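Local coordinates for protein beta-lactamase (Sphaerobacter thermophilus, PDB 4EWF) that probably hydrolyses the amide bond of beta-lactams to give substituted beta-amino acids, as a member of the class A beta-lactamase family, at residues 45-50 / 161-166. Numbering follows the deposited sequence.
Sequences DRRFRA and WATPDD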
loop_
_atom_site.group_PDB
_atom_site.type_symbol
_atom_site.label_atom_id
_atom_site.label_comp_id
_atom_site.label_asym_id
_atom_site.label_seq_id
_atom_site.Cartn_x
_atom_site.Cartn_y
_atom_site.Cartn_z
ATOM N N ASP A 45 13.247 4.890 8.259
ATOM C CA ASP A 45 13.553 3.551 8.767
ATOM C C ASP A 45 12.845 3.242 10.091
ATOM O O ASP A 45 13.181 2.269 10.785
ATOM C CB ASP A 45 15.068 3.344 8.905
ATOM C CG ASP A 45 15.701 4.262 9.938
ATOM O OD1 ASP A 45 15.008 5.142 10.492
ATOM O OD2 ASP A 45 16.915 4.099 10.186
ATOM N N ARG A 46 11.884 4.086 10.452
ATOM C CA ARG A 46 11.136 3.904 11.707
ATOM C C ARG A 46 10.048 2.848 11.494
ATOM O O ARG A 46 9.470 2.769 10.421
ATOM C CB ARG A 46 10.498 5.233 12.154
ATOM C CG ARG A 46 9.638 5.108 13.423
ATOM C CD ARG A 46 9.352 6.473 14.071
ATOM N NE ARG A 46 8.411 6.357 15.186
ATOM C CZ ARG A 46 8.319 7.218 16.200
ATOM N NH1 ARG A 46 7.404 7.034 17.147
ATOM N NH2 ARG A 46 9.126 8.268 16.264
ATOM N N ARG A 47 9.786 2.029 12.510
ATOM C CA ARG A 47 8.803 0.955 12.406
ATOM C C ARG A 47 7.382 1.431 12.732
ATOM O O ARG A 47 7.147 1.991 13.800
ATOM C CB ARG A 47 9.192 -0.190 13.346
ATOM C CG ARG A 47 10.574 -0.773 13.064
ATOM C CD ARG A 47 11.107 -1.597 14.258
ATOM N NE ARG A 47 12.437 -2.143 13.997
ATOM C CZ ARG A 47 13.562 -1.716 14.568
ATOM N NH1 ARG A 47 13.544 -0.727 15.473
ATOM N NH2 ARG A 47 14.716 -2.299 14.251
ATOM N N PHE A 48 6.454 1.208 11.799
ATOM C CA PHE A 48 5.033 1.536 11.962
ATOM C C PHE A 48 4.202 0.251 11.780
ATOM O O PHE A 48 4.657 -0.690 11.130
ATOM C CB PHE A 48 4.598 2.508 10.853
ATOM C CG PHE A 48 5.262 3.860 10.934
ATOM C CD1 PHE A 48 4.609 4.926 11.532
ATOM C CD2 PHE A 48 6.542 4.049 10.434
ATOM C CE1 PHE A 48 5.213 6.186 11.622
ATOM C CE2 PHE A 48 7.170 5.309 10.520
ATOM C CZ PHE A 48 6.497 6.372 11.117
ATOM N N ARG A 49 2.982 0.220 12.312
ATOM C CA ARG A 49 2.061 -0.864 11.964
ATOM C C ARG A 49 1.745 -0.757 10.484
ATOM O O ARG A 49 1.404 0.317 9.977
ATOM C CB ARG A 49 0.767 -0.811 12.798
ATOM C CG ARG A 49 1.013 -0.973 14.302
ATOM C CD ARG A 49 -0.291 -0.981 15.114
ATOM N NE ARG A 49 -0.008 -0.706 16.519
ATOM C CZ ARG A 49 0.329 -1.636 17.398
ATOM N NH1 ARG A 49 0.408 -2.906 17.024
ATOM N NH2 ARG A 49 0.578 -1.304 18.648
ATOM N N ALA A 50 1.888 -1.862 9.769
ATOM C CA ALA A 50 1.647 -1.830 8.333
ATOM C C ALA A 50 0.165 -1.681 8.048
ATOM O O ALA A 50 -0.209 -1.114 7.022
ATOM C CB ALA A 50 2.180 -3.102 7.662
ATOM N N TRP A 161 4.787 -5.365 10.789
ATOM C CA TRP A 161 5.526 -4.099 10.842
ATOM C C TRP A 161 5.927 -3.651 9.443
ATOM O O TRP A 161 6.123 -4.469 8.555
ATOM C CB TRP A 161 6.781 -4.239 11.736
ATOM C CG TRP A 161 6.429 -4.594 13.157
ATOM C CD1 TRP A 161 6.630 -5.798 13.784
ATOM C CD2 TRP A 161 5.762 -3.751 14.111
ATOM N NE1 TRP A 161 6.140 -5.749 15.070
ATOM C CE2 TRP A 161 5.602 -4.505 15.297
ATOM C CE3 TRP A 161 5.285 -2.430 14.075
ATOM C CZ2 TRP A 161 4.992 -3.980 16.451
ATOM C CZ3 TRP A 161 4.673 -1.904 15.215
ATOM C CH2 TRP A 161 4.537 -2.682 16.394
ATOM N N ALA A 162 6.036 -2.339 9.253
ATOM C CA ALA A 162 6.502 -1.770 8.001
ATOM C C ALA A 162 7.453 -0.616 8.280
ATOM O O ALA A 162 7.409 -0.017 9.357
ATOM C CB ALA A 162 5.321 -1.248 7.207
ATOM N N THR A 163 8.284 -0.275 7.297
ATOM C CA THR A 163 8.935 1.031 7.313
ATOM C C THR A 163 8.639 1.706 5.992
ATOM O O THR A 163 8.430 1.036 4.992
ATOM C CB THR A 163 10.477 0.964 7.503
ATOM O OG1 THR A 163 11.075 0.397 6.338
ATOM C CG2 THR A 163 10.839 0.126 8.713
ATOM N N PRO A 164 8.615 3.046 5.984
ATOM C CA PRO A 164 8.410 3.751 4.711
ATOM C C PRO A 164 9.496 3.352 3.692
ATOM O O PRO A 164 9.164 3.094 2.530
ATOM C CB PRO A 164 8.527 5.240 5.107
ATOM C CG PRO A 164 8.217 5.276 6.600
ATOM C CD PRO A 164 8.788 3.966 7.129
ATOM N N ASP A 165 10.759 3.272 4.124
ATOM C CA ASP A 165 11.847 2.838 3.236
ATOM C C ASP A 165 11.534 1.511 2.544
ATOM O O ASP A 165 11.725 1.369 1.327
ATOM C CB ASP A 165 13.167 2.645 4.007
ATOM C CG ASP A 165 13.877 3.960 4.309
ATOM O OD1 ASP A 165 13.462 5.024 3.790
ATOM O OD2 ASP A 165 14.856 3.920 5.080
ATOM N N ASP A 166 11.107 0.527 3.330
ATOM C CA ASP A 166 10.813 -0.796 2.790
ATOM C C ASP A 166 9.677 -0.759 1.767
ATOM O O ASP A 166 9.742 -1.419 0.734
ATOM C CB ASP A 166 10.437 -1.768 3.915
ATOM C CG ASP A 166 11.657 -2.277 4.687
ATOM O OD1 ASP A 166 12.791 -1.814 4.400
ATOM O OD2 ASP A 166 11.477 -3.123 5.598
#
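Phe48 and Ala162 pair in a two-stranded antiparallel sheet, strand 48-49 against strand 161-162, which packs against strands 27-33 and 235-244 of the main five-stranded sheet and illustrates how a minimal strand pair, with side-chain packing around it, joins segments 111 residues apart. Phe48 N donates to Ala162 O at 2.9 Å, almost straight at 176°, and Ala162 N returns a bond to Phe48 O, so this is the hydrogen-bonded pair; Arg49 and Trp161 form the adjacent non-hydrogen-bonded one. The side chains of Phe48 and Ala162 lie on the same face of the pair, which packs on the main sheet: Ala162 on Phe242, Phe48 on Thr27 and Glu244. On that side the methyl CB of Ala162 meets Ala50 CB at 3.7 Å, and the Phe48 ring crosses Pro164 at about a right angle, its CE2 4.0 Å from Pro164 CD. With CG anti to its carbonyl carbon (chi1 -61°), the Trp161 indole comes back to the other strand although its CB points away: CE3 reaches Phe48 O at 3.5 Å, with that oxygen at the ring edge, while CZ3 rests 3.9 Å from Arg49 CG. The extended Arg49 chain runs beside the indole in the same direction, and Trp161 CH2 sits over one guanidinium face, off centre, the two planes inclined by 34°. Arg49 NH1 also forms a salt bridge with Glu159 OE2, which helps to hold the guanidinium beside the indole. Beyond the strand pair, Thr163 packs CG2 against Arg46 O and caps helix 164-175, its OG1 accepting from Asp166 N at 3.0 Å. Asp165, salt-bridged to Arg41, ties the first turn to the main sheet. Just past Ala50, whose side chain lies near them without touching, Ser52 and Lys55 probably form the SxxK motif where helix 55-67 begins. A short strand pair just ahead of a probable SxxK motif is consistent with the class A serine beta-lactamase fold, here tying the approach to the probable active site to the start of helix 164-175.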